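Local atomic coordinates of N6 adenine specific DNA methylase (Encephalitozoon cuniculi, PDB entry 3Q87), a protein that forms the catalytic subunit of the Mtq2-Trm112 complex, which uses S-adenosylmethionine to methylate the translation termination factor eRF1. Residues B[1-6]-B[57-62]; B[15-20]-B[118-123]; B[36-41]-B[47-52]. One frame throughout, in Å; residues are numbered along the deposited sequence.

Contact 1: residues B[1-6]-B[57-62]; sequences MDWYEP and LESHRG. With SAM (S-adenosylmethionine), chain D.
Trp3 touches Ser59 at the mouth of the cofactor pocket of a Rossmann-like methyltransferase fold, where the N-terminal arm passes the loop that follows helix 54-58. The evidence for a loose surface contact is twofold: only 118 Å² is buried in total, and no hydrogen bond joins the two segments. The Trp3 indole uses its six-membered ring. CZ3 lies 3.6 Å from Ser59 OG, and CH2 is equally near Ser59 CB at 3.6 Å, the hydroxyl approaching the ring obliquely. The indole takes up this place with CG lodged between the backbone N and the carbonyl carbon (chi1 63°).

Tyr4, next along the arm, turns from 57-62 to S-adenosylmethionine. Its CG is 3.4 Å from the cofactor SD, and the transferable methyl CE sits over the ring centre, 3.5 Å above the plane; the positive sulfonium is probably eased by the electron-rich face. Hydrogen bonds from Tyr4 OH to Asp9 OD2 and from Ser33 OG to Tyr4 O tie down both ends of the residue.

Pro6 closes the contact against the end of Arg61, whose chain is extended from CG to NE and reaches across although its base is turned aside. Arg61 NH1 is engaged by the carbonyl O of Thr34, while Arg61 NH2 lies obliquely to Pro6, 4.1 Å from its CG.

Contact 2: residues B[15-20]-B[118-123]; sequences DALERE and MLYLLV
Tyr120 meets Leu17 with a ring face and Glu20 with its hydroxyl, which fixes helix 8-20 onto the central sheet of this Rossmann-like methyltransferase. The sheet has the strand order 3-2-1-4-5-7-6 with an antiparallel seventh strand, the hallmark of class I enzymes, and strand 118-124 is its fifth strand, between 81-84 and 155-162.

Tyr120 buries 79 Å² here, about half of the 160 Å² shared by the segments. Its CB points at the helix and carries the ring outward from the sheet, so that Leu17 lies over one face near the CB end and Glu20 meets the hydroxyl end.

Leu17 gives the apolar half of the contact through a single methyl. Leu17 CD2 stands 3.7 Å above the Tyr120 ring plane, displaced toward Tyr120 CG and CD2. It lies 4.0 Å from the centroid, 20° off the ring normal, which meets the criteria of a CH-pi contact. The other methyl, CD1, is turned to Ile37 and Gln40 of helix 36-41, so the residue also bridges two helices.

Glu20 gives the polar half. A bend at chi2 (-72°) turns its chain round the hydroxyl end of the ring, which brings OE1 to the edge in the ring plane, with Glu20 CG 3.6 Å from Tyr120 OH. The carboxylate plane stands nearly perpendicular to the ring. Glu20 OE1 has a second, charged partner in Lys160 of strand 155-162, a salt bridge that would keep the carboxylate ionised and a good acceptor. The buried phenol is therefore satisfied by an oxygen that is itself held in place: Tyr120 OH donates to Glu20 OE1 over 2.9 Å, arriving on the anti side and 30° out of the carboxylate plane.

Contact 3: residues B[36-41]-B[47-52]; sequences VITEQL and VVSTDL. With SAM (S-adenosylmethionine), chain D.
Thr38 packs against Ser49 and Val47 inside the beta-alpha-beta unit formed by strand 26-30, helix 36-41 and strand 46-51. Axis geometry supports this: the helix and strand segments run antiparallel, at 177°. From Thr38 CB, itself 3.6 Å from Ser49 OG, the side chain splits. The methyl CG2, anti to the backbone N, rests 3.4 Å from Ser49 OG and 4.1 Å from Val47 CG1. The hydroxyl lies beside the backbone N (chi1 -72°) and there OG1 meets Ser49 OG at 2.6 Å, a short hydrogen bond; Asp29 OD2 and Thr32 OG1 also bond to Thr38 OG1, so this buried oxygen is gripped from several residues. One turn on, Leu41 CB presses on Val47 CG2 at 3.6 Å.

Farther along the strand, Asp51 holds the cofactor ribose. SAM O3' donates to Asp51 OD1 over 2.7 Å, and SAM O2' donates to Asp51 OD2 over 2.6 Å. The backbone N of Ser33 and of Asn53 also bond to these oxygens and would stabilise the negative charge. An acid at the end of the second strand, accepting from both hydroxyls, implies a site matched to an intact ribose diol.

In the fold
Along the chain the segments come in the order 1-6, 15-20, 36-41, 47-52, 57-62, 118-123, so contacts 1 and 2 cross while contact 3 is nested within both loops. The centre of contact 3 lies about 11 Å from that of contact 1 and about 13 Å from that of contact 2, whereas the centres of the outer pair are about 20 Å apart. Contacts 2 and 3 reach the same seven-stranded sheet, and their helices, 8-20 and 36-41, lie side by side on it. Contacts 1 and 3 both border the cofactor: contact 1 at its sulfonium end, contact 3 at its ribose. Leu57 and Leu52 also pack against the partner chain ECU08_1170, placing this side of the pocket beside the subunit interface.

Contact 1: residues B[1-6]-B[57-62]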
loop_
_atom_site.group_PDB
_atom_site.type_symbol
_atom_site.label_atom_id
_atom_site.label_comp_id
_atom_site.label_asym_id
_atom_site.label_seq_id
_atom_site.Cartn_x
_atom_site.Cartn_y
_atom_site.Cartn_z
ATOM N N MET B 1 22.856 6.493 -5.491
ATOM C CA MET B 1 21.915 7.131 -4.579
ATOM C C MET B 1 21.355 6.069 -3.639
ATOM O O MET B 1 21.139 4.927 -4.044
ATOM C CB MET B 1 20.774 7.772 -5.372
ATOM C CG MET B 1 19.978 6.728 -6.158
ATOM S SD MET B 1 18.834 7.367 -7.395
ATOM C CE MET B 1 19.155 6.189 -8.708
ATOM N N ASP B 2 21.112 6.444 -2.391
ATOM C CA ASP B 2 20.591 5.500 -1.411
ATOM C C ASP B 2 19.101 5.265 -1.646
ATOM O O ASP B 2 18.582 4.188 -1.362
ATOM C CB ASP B 2 20.829 6.020 0.007
ATOM C CG ASP B 2 22.283 5.878 0.450
ATOM O OD1 ASP B 2 22.810 6.817 1.088
ATOM O OD2 ASP B 2 22.899 4.829 0.161
ATOM N N TRP B 3 18.414 6.284 -2.153
ATOM C CA TRP B 3 17.000 6.158 -2.491
ATOM C C TRP B 3 16.643 7.195 -3.548
ATOM O O TRP B 3 17.379 8.147 -3.762
ATOM C CB TRP B 3 16.112 6.295 -1.248
ATOM C CG TRP B 3 16.205 7.656 -0.562
ATOM C CD1 TRP B 3 15.714 8.844 -1.026
ATOM C CD2 TRP B 3 16.802 7.941 0.711
ATOM N NE1 TRP B 3 15.974 9.850 -0.126
ATOM C CE2 TRP B 3 16.643 9.322 0.947
ATOM C CE3 TRP B 3 17.450 7.165 1.672
ATOM C CZ2 TRP B 3 17.121 9.941 2.099
ATOM C CZ3 TRP B 3 17.918 7.778 2.817
ATOM C CH2 TRP B 3 17.751 9.151 3.024
ATOM N N TYR B 4 15.521 7.003 -4.216
ATOM C CA TYR B 4 15.111 7.924 -5.266
ATOM C C TYR B 4 14.563 9.209 -4.656
ATOM O O TYR B 4 13.659 9.166 -3.825
ATOM C CB TYR B 4 14.045 7.274 -6.150
ATOM C CG TYR B 4 13.825 8.006 -7.452
ATOM C CD1 TYR B 4 14.623 7.728 -8.562
ATOM C CD2 TYR B 4 12.837 8.968 -7.576
ATOM C CE1 TYR B 4 14.441 8.386 -9.755
ATOM C CE2 TYR B 4 12.645 9.642 -8.781
ATOM C CZ TYR B 4 13.455 9.343 -9.869
ATOM O OH TYR B 4 13.283 9.988 -11.081
ATOM N N GLU B 5 15.099 10.350 -5.075
ATOM C CA GLU B 5 14.706 11.627 -4.493
ATOM C C GLU B 5 13.695 12.325 -5.401
ATOM O O GLU B 5 13.688 12.084 -6.601
ATOM C CB GLU B 5 15.948 12.499 -4.302
ATOM C CG GLU B 5 16.948 11.911 -3.335
ATOM C CD GLU B 5 18.320 12.571 -3.428
ATOM O OE1 GLU B 5 18.434 13.656 -4.046
ATOM O OE2 GLU B 5 19.286 11.995 -2.879
ATOM N N PRO B 6 12.830 13.182 -4.828
ATOM C CA PRO B 6 11.808 13.865 -5.633
ATOM C C PRO B 6 12.427 14.649 -6.795
ATOM O O PRO B 6 13.363 15.402 -6.561
ATOM C CB PRO B 6 11.165 14.827 -4.634
ATOM C CG PRO B 6 11.402 14.179 -3.291
ATOM C CD PRO B 6 12.744 13.542 -3.398
ATOM N N LEU B 57 12.424 3.629 3.121
ATOM C CA LEU B 57 11.376 3.468 4.116
ATOM C C LEU B 57 11.860 3.928 5.487
ATOM O O LEU B 57 11.090 4.480 6.258
ATOM C CB LEU B 57 10.891 2.014 4.194
ATOM C CG LEU B 57 10.103 1.458 3.000
ATOM C CD1 LEU B 57 9.590 0.051 3.333
ATOM C CD2 LEU B 57 8.948 2.372 2.590
ATOM N N GLU B 58 13.131 3.675 5.782
ATOM C CA GLU B 58 13.728 4.052 7.062
ATOM C C GLU B 58 13.909 5.568 7.221
ATOM O O GLU B 58 14.059 6.060 8.334
ATOM C CB GLU B 58 15.078 3.356 7.246
ATOM C CG GLU B 58 14.959 1.885 7.649
ATOM C CD GLU B 58 16.294 1.151 7.574
ATOM O OE1 GLU B 58 17.280 1.741 7.067
ATOM O OE2 GLU B 58 16.359 -0.018 8.011
ATOM N N SER B 59 13.895 6.302 6.111
ATOM C CA SER B 59 13.972 7.759 6.166
ATOM C C SER B 59 12.705 8.403 5.602
ATOM O O SER B 59 12.740 9.493 5.019
ATOM C CB SER B 59 15.215 8.248 5.417
ATOM O OG SER B 59 16.387 7.738 6.033
ATOM N N HIS B 60 11.579 7.727 5.786
ATOM C CA HIS B 60 10.320 8.137 5.164
ATOM C C HIS B 60 9.703 9.338 5.894
ATOM O O HIS B 60 9.813 9.445 7.123
ATOM C CB HIS B 60 9.360 6.940 5.149
ATOM C CG HIS B 60 8.113 7.155 4.350
ATOM N ND1 HIS B 60 7.903 6.569 3.118
ATOM C CD2 HIS B 60 6.999 7.873 4.621
ATOM C CE1 HIS B 60 6.718 6.926 2.661
ATOM N NE2 HIS B 60 6.144 7.704 3.561
ATOM N N ARG B 61 9.069 10.242 5.141
ATOM C CA ARG B 61 8.377 11.395 5.723
ATOM C C ARG B 61 7.371 10.953 6.774
ATOM O O ARG B 61 7.101 11.657 7.750
ATOM C CB ARG B 61 7.652 12.186 4.638
ATOM C CG ARG B 61 8.570 13.066 3.833
ATOM C CD ARG B 61 7.877 13.548 2.593
ATOM N NE ARG B 61 8.698 14.506 1.868
ATOM C CZ ARG B 61 9.833 14.205 1.252
ATOM N NH1 ARG B 61 10.289 12.963 1.276
ATOM N NH2 ARG B 61 10.503 15.149 0.596
ATOM N N GLY B 62 6.807 9.774 6.564
ATOM C CA GLY B 62 5.951 9.168 7.558
ATOM C C GLY B 62 4.699 8.623 6.930
ATOM O O GLY B 62 4.150 9.222 6.002
HETATM N N SAM D . 7.455 7.782 -5.498
HETATM C CA SAM D . 8.814 8.329 -5.607
HETATM C C SAM D . 8.772 9.617 -6.441
HETATM O O SAM D . 9.647 10.479 -6.353
HETATM O OXT SAM D . 7.853 9.831 -7.229
HETATM C CB SAM D . 9.881 7.319 -6.114
HETATM C CG SAM D . 9.885 6.806 -7.576
HETATM S SD SAM D . 11.334 5.808 -8.139
HETATM C CE SAM D . 11.448 6.226 -9.892
HETATM C "C5'" SAM D . 10.675 4.124 -8.242
HETATM C "C4'" SAM D . 10.529 3.562 -6.838
HETATM O "O4'" SAM D . 10.062 2.225 -6.908
HETATM C "C3'" SAM D . 11.841 3.540 -6.068
HETATM O "O3'" SAM D . 11.612 4.085 -4.787
HETATM C "C2'" SAM D . 12.189 2.070 -5.947
HETATM O "O2'" SAM D . 12.849 1.732 -4.749
HETATM C "C1'" SAM D . 10.816 1.441 -6.004
HETATM N N9 SAM D . 10.817 0.086 -6.536
HETATM C C8 SAM D . 11.661 -0.490 -7.457
HETATM N N7 SAM D . 11.253 -1.765 -7.644
HETATM C C5 SAM D . 10.157 -1.987 -6.858
HETATM C C6 SAM D . 9.334 -3.079 -6.654
HETATM N N6 SAM D . 9.566 -4.210 -7.313
HETATM N N1 SAM D . 8.272 -2.991 -5.770
HETATM C C2 SAM D . 8.011 -1.819 -5.080
HETATM N N3 SAM D . 8.834 -0.730 -5.291
HETATM C C4 SAM D . 9.878 -0.823 -6.155
#

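Contact 2: residues B[15-20]-B[118-123]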
loop_
_atom_site.group_PDB
_atom_site.type_symbol
_atom_site.label_atom_id
_atom_site.label_comp_id
_atom_site.label_asym_id
_atom_site.label_seq_id
_atom_site.Cartn_x
_atom_site.Cartn_y
_atom_site.Cartn_z
ATOM N N ASP B 15 1.287 16.897 -9.622
ATOM C CA ASP B 15 0.441 17.933 -10.207
ATOM C C ASP B 15 -0.831 17.326 -10.791
ATOM O O ASP B 15 -1.924 17.842 -10.569
ATOM C CB ASP B 15 1.185 18.733 -11.287
ATOM C CG ASP B 15 2.153 19.763 -10.705
ATOM O OD1 ASP B 15 2.149 19.989 -9.470
ATOM O OD2 ASP B 15 2.924 20.350 -11.494
ATOM N N ALA B 16 -0.696 16.218 -11.516
ATOM C CA ALA B 16 -1.877 15.568 -12.076
ATOM C C ALA B 16 -2.835 15.028 -11.001
ATOM O O ALA B 16 -4.059 15.140 -11.141
ATOM C CB ALA B 16 -1.489 14.484 -13.061
ATOM N N LEU B 17 -2.279 14.447 -9.939
ATOM C CA LEU B 17 -3.080 13.931 -8.827
ATOM C C LEU B 17 -3.841 15.068 -8.171
ATOM O O LEU B 17 -4.995 14.921 -7.762
ATOM C CB LEU B 17 -2.193 13.243 -7.783
ATOM C CG LEU B 17 -1.547 11.917 -8.217
ATOM C CD1 LEU B 17 -0.503 11.478 -7.218
ATOM C CD2 LEU B 17 -2.601 10.831 -8.399
ATOM N N GLU B 18 -3.181 16.209 -8.075
ATOM C CA GLU B 18 -3.790 17.359 -7.438
ATOM C C GLU B 18 -5.046 17.804 -8.188
ATOM O O GLU B 18 -6.060 18.136 -7.572
ATOM C CB GLU B 18 -2.780 18.507 -7.339
ATOM C CG GLU B 18 -3.244 19.639 -6.454
ATOM C CD GLU B 18 -3.555 19.179 -5.046
ATOM O OE1 GLU B 18 -2.957 18.173 -4.592
ATOM O OE2 GLU B 18 -4.400 19.828 -4.388
ATOM N N ARG B 19 -4.983 17.791 -9.515
ATOM C CA ARG B 19 -6.086 18.281 -10.330
ATOM C C ARG B 19 -7.256 17.312 -10.300
ATOM O O ARG B 19 -8.411 17.727 -10.410
ATOM C CB ARG B 19 -5.637 18.537 -11.772
ATOM C CG ARG B 19 -4.452 19.486 -11.862
ATOM C CD ARG B 19 -4.149 19.900 -13.295
ATOM N NE ARG B 19 -2.715 19.851 -13.570
ATOM C CZ ARG B 19 -2.130 18.933 -14.339
ATOM N NH1 ARG B 19 -2.858 17.988 -14.932
ATOM N NH2 ARG B 19 -0.816 18.962 -14.527
ATOM N N GLU B 20 -6.947 16.025 -10.147
ATOM C CA GLU B 20 -7.967 14.991 -10.021
ATOM C C GLU B 20 -8.761 15.137 -8.728
ATOM O O GLU B 20 -9.922 14.762 -8.667
ATOM C CB GLU B 20 -7.322 13.603 -10.053
ATOM C CG GLU B 20 -6.771 13.198 -11.395
ATOM C CD GLU B 20 -7.867 12.879 -12.379
ATOM O OE1 GLU B 20 -8.070 11.679 -12.667
ATOM O OE2 GLU B 20 -8.536 13.824 -12.849
ATOM N N MET B 118 -8.876 1.714 -9.988
ATOM C CA MET B 118 -8.278 2.901 -10.594
ATOM C C MET B 118 -6.781 2.983 -10.333
ATOM O O MET B 118 -6.316 2.629 -9.250
ATOM C CB MET B 118 -8.944 4.152 -10.034
ATOM C CG MET B 118 -8.721 5.404 -10.869
ATOM S SD MET B 118 -9.521 6.820 -10.094
ATOM C CE MET B 118 -11.208 6.225 -10.036
ATOM N N LEU B 119 -6.029 3.462 -11.317
ATOM C CA LEU B 119 -4.587 3.606 -11.161
ATOM C C LEU B 119 -4.036 4.835 -11.873
ATOM O O LEU B 119 -4.588 5.289 -12.881
ATOM C CB LEU B 119 -3.858 2.346 -11.642
ATOM C CG LEU B 119 -4.018 1.915 -13.101
ATOM C CD1 LEU B 119 -3.025 2.627 -14.011
ATOM C CD2 LEU B 119 -3.834 0.406 -13.197
ATOM N N TYR B 120 -2.948 5.371 -11.330
ATOM C CA TYR B 120 -2.211 6.459 -11.977
ATOM C C TYR B 120 -0.771 5.978 -12.135
ATOM O O TYR B 120 -0.115 5.637 -11.147
ATOM C CB TYR B 120 -2.265 7.723 -11.123
ATOM C CG TYR B 120 -3.664 8.278 -10.956
ATOM C CD1 TYR B 120 -4.196 9.162 -11.885
ATOM C CD2 TYR B 120 -4.465 7.896 -9.883
ATOM C CE1 TYR B 120 -5.491 9.672 -11.736
ATOM C CE2 TYR B 120 -5.757 8.396 -9.730
ATOM C CZ TYR B 120 -6.261 9.283 -10.660
ATOM O OH TYR B 120 -7.540 9.777 -10.513
ATOM N N LEU B 121 -0.292 5.920 -13.373
ATOM C CA LEU B 121 1.031 5.371 -13.660
ATOM C C LEU B 121 1.868 6.377 -14.444
ATOM O O LEU B 121 1.376 6.989 -15.377
ATOM C CB LEU B 121 0.903 4.074 -14.455
ATOM C CG LEU B 121 2.193 3.402 -14.929
ATOM C CD1 LEU B 121 3.005 2.871 -13.738
ATOM C CD2 LEU B 121 1.853 2.260 -15.891
ATOM N N LEU B 122 3.130 6.548 -14.061
ATOM C CA LEU B 122 4.023 7.428 -14.794
ATOM C C LEU B 122 4.934 6.604 -15.687
ATOM O O LEU B 122 5.455 5.574 -15.279
ATOM C CB LEU B 122 4.861 8.303 -13.850
ATOM C CG LEU B 122 5.821 9.292 -14.545
ATOM C CD1 LEU B 122 6.114 10.467 -13.639
ATOM C CD2 LEU B 122 7.134 8.637 -14.992
ATOM N N VAL B 123 5.122 7.078 -16.914
ATOM C CA VAL B 123 5.953 6.398 -17.874
ATOM C C VAL B 123 6.727 7.472 -18.646
ATOM O O VAL B 123 6.348 8.626 -18.619
ATOM C CB VAL B 123 5.082 5.557 -18.824
ATOM C CG1 VAL B 123 5.843 5.214 -20.056
ATOM C CG2 VAL B 123 4.574 4.293 -18.118
#

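Contact 3: residues B[36-41]-B[47-52]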
loop_
_atom_site.group_PDB
_atom_site.type_symbol
_atom_site.label_atom_id
_atom_site.label_comp_id
_atom_site.label_asym_id
_atom_site.label_seq_id
_atom_site.Cartn_x
_atom_site.Cartn_y
_atom_site.Cartn_z
ATOM N N VAL B 36 7.178 11.596 -0.583
ATOM C CA VAL B 36 6.723 12.906 -1.044
ATOM C C VAL B 36 5.283 12.845 -1.572
ATOM O O VAL B 36 4.476 13.720 -1.290
ATOM C CB VAL B 36 7.705 13.540 -2.086
ATOM C CG1 VAL B 36 7.592 12.848 -3.464
ATOM C CG2 VAL B 36 7.496 15.030 -2.186
ATOM N N ILE B 37 4.942 11.798 -2.313
ATOM C CA ILE B 37 3.573 11.682 -2.814
ATOM C C ILE B 37 2.573 11.272 -1.711
ATOM O O ILE B 37 1.444 11.790 -1.646
ATOM C CB ILE B 37 3.502 10.732 -4.020
ATOM C CG1 ILE B 37 4.370 11.272 -5.160
ATOM C CG2 ILE B 37 2.069 10.583 -4.490
ATOM C CD1 ILE B 37 4.393 10.355 -6.395
ATOM N N THR B 38 3.005 10.374 -0.829
ATOM C CA THR B 38 2.223 10.005 0.351
ATOM C C THR B 38 1.830 11.242 1.166
ATOM O O THR B 38 0.687 11.381 1.604
ATOM C CB THR B 38 2.996 9.015 1.274
ATOM O OG1 THR B 38 3.053 7.726 0.658
ATOM C CG2 THR B 38 2.300 8.882 2.647
ATOM N N GLU B 39 2.788 12.135 1.362
ATOM C CA GLU B 39 2.551 13.374 2.099
ATOM C C GLU B 39 1.371 14.179 1.534
ATOM O O GLU B 39 0.557 14.727 2.284
ATOM C CB GLU B 39 3.817 14.233 2.100
ATOM C CG GLU B 39 3.842 15.300 3.201
ATOM C CD GLU B 39 5.177 16.035 3.261
ATOM O OE1 GLU B 39 5.734 16.172 4.368
ATOM O OE2 GLU B 39 5.672 16.472 2.199
ATOM N N GLN B 40 1.281 14.252 0.212
ATOM C CA GLN B 40 0.188 14.974 -0.431
ATOM C C GLN B 40 -1.127 14.178 -0.366
ATOM O O GLN B 40 -2.197 14.734 -0.083
ATOM C CB GLN B 40 0.564 15.299 -1.878
ATOM C CG GLN B 40 -0.620 15.589 -2.772
ATOM C CD GLN B 40 -0.296 15.405 -4.244
ATOM O OE1 GLN B 40 -0.686 16.214 -5.083
ATOM N NE2 GLN B 40 0.430 14.337 -4.560
ATOM N N LEU B 41 -1.029 12.875 -0.617
ATOM C CA LEU B 41 -2.181 11.972 -0.623
ATOM C C LEU B 41 -2.866 11.825 0.732
ATOM O O LEU B 41 -4.074 11.662 0.803
ATOM C CB LEU B 41 -1.756 10.580 -1.095
ATOM C CG LEU B 41 -1.404 10.450 -2.574
ATOM C CD1 LEU B 41 -0.895 9.062 -2.888
ATOM C CD2 LEU B 41 -2.617 10.775 -3.417
ATOM N N VAL B 47 -3.671 6.226 3.223
ATOM C CA VAL B 47 -2.607 5.783 2.328
ATOM C C VAL B 47 -1.794 4.651 2.933
ATOM O O VAL B 47 -1.383 4.722 4.082
ATOM C CB VAL B 47 -1.635 6.942 2.002
ATOM C CG1 VAL B 47 -0.566 6.483 0.997
ATOM C CG2 VAL B 47 -2.403 8.178 1.483
ATOM N N VAL B 48 -1.577 3.603 2.147
ATOM C CA VAL B 48 -0.579 2.604 2.456
ATOM C C VAL B 48 0.596 2.854 1.523
ATOM O O VAL B 48 0.412 2.994 0.335
ATOM C CB VAL B 48 -1.122 1.178 2.258
ATOM C CG1 VAL B 48 -0.037 0.139 2.611
ATOM C CG2 VAL B 48 -2.347 0.989 3.136
ATOM N N SER B 49 1.803 2.938 2.071
ATOM C CA SER B 49 2.967 3.257 1.255
ATOM C C SER B 49 3.973 2.114 1.254
ATOM O O SER B 49 4.366 1.623 2.320
ATOM C CB SER B 49 3.605 4.546 1.765
ATOM O OG SER B 49 2.602 5.527 1.949
ATOM N N THR B 50 4.372 1.676 0.059
ATOM C CA THR B 50 5.237 0.504 -0.065
ATOM C C THR B 50 6.449 0.781 -0.933
ATOM O O THR B 50 6.396 1.620 -1.821
ATOM C CB THR B 50 4.499 -0.725 -0.665
ATOM O OG1 THR B 50 4.354 -0.550 -2.078
ATOM C CG2 THR B 50 3.122 -0.915 -0.025
ATOM N N ASP B 51 7.545 0.076 -0.659
ATOM C CA ASP B 51 8.748 0.175 -1.479
ATOM C C ASP B 51 9.591 -1.077 -1.275
ATOM O O ASP B 51 9.500 -1.747 -0.244
ATOM C CB ASP B 51 9.574 1.426 -1.118
ATOM C CG ASP B 51 10.398 1.938 -2.291
ATOM O OD1 ASP B 51 10.085 3.022 -2.813
ATOM O OD2 ASP B 51 11.338 1.239 -2.715
ATOM N N LEU B 52 10.378 -1.416 -2.285
ATOM C CA LEU B 52 11.332 -2.508 -2.187
ATOM C C LEU B 52 12.561 -2.047 -1.401
ATOM O O LEU B 52 13.261 -2.853 -0.793
ATOM C CB LEU B 52 11.745 -2.950 -3.596
ATOM C CG LEU B 52 12.572 -4.225 -3.720
ATOM C CD1 LEU B 52 11.762 -5.396 -3.160
ATOM C CD2 LEU B 52 12.927 -4.461 -5.187
HETATM N N SAM D . 7.455 7.782 -5.498
HETATM C CA SAM D . 8.814 8.329 -5.607
HETATM C C SAM D . 8.772 9.617 -6.441
HETATM O O SAM D . 9.647 10.479 -6.353
HETATM O OXT SAM D . 7.853 9.831 -7.229
HETATM C CB SAM D . 9.881 7.319 -6.114
HETATM C CG SAM D . 9.885 6.806 -7.576
HETATM S SD SAM D . 11.334 5.808 -8.139
HETATM C CE SAM D . 11.448 6.226 -9.892
HETATM C "C5'" SAM D . 10.675 4.124 -8.242
HETATM C "C4'" SAM D . 10.529 3.562 -6.838
HETATM O "O4'" SAM D . 10.062 2.225 -6.908
HETATM C "C3'" SAM D . 11.841 3.540 -6.068
HETATM O "O3'" SAM D . 11.612 4.085 -4.787
HETATM C "C2'" SAM D . 12.189 2.070 -5.947
HETATM O "O2'" SAM D . 12.849 1.732 -4.749
HETATM C "C1'" SAM D . 10.816 1.441 -6.004
HETATM N N9 SAM D . 10.817 0.086 -6.536
HETATM C C8 SAM D . 11.661 -0.490 -7.457
HETATM N N7 SAM D . 11.253 -1.765 -7.644
HETATM C C5 SAM D . 10.157 -1.987 -6.858
HETATM C C6 SAM D . 9.334 -3.079 -6.654
HETATM N N6 SAM D . 9.566 -4.210 -7.313
HETATM N N1 SAM D . 8.272 -2.991 -5.770
HETATM C C2 SAM D . 8.011 -1.819 -5.080
HETATM N N3 SAM D . 8.834 -0.730 -5.291
HETATM C C4 SAM D . 9.878 -0.823 -6.155
#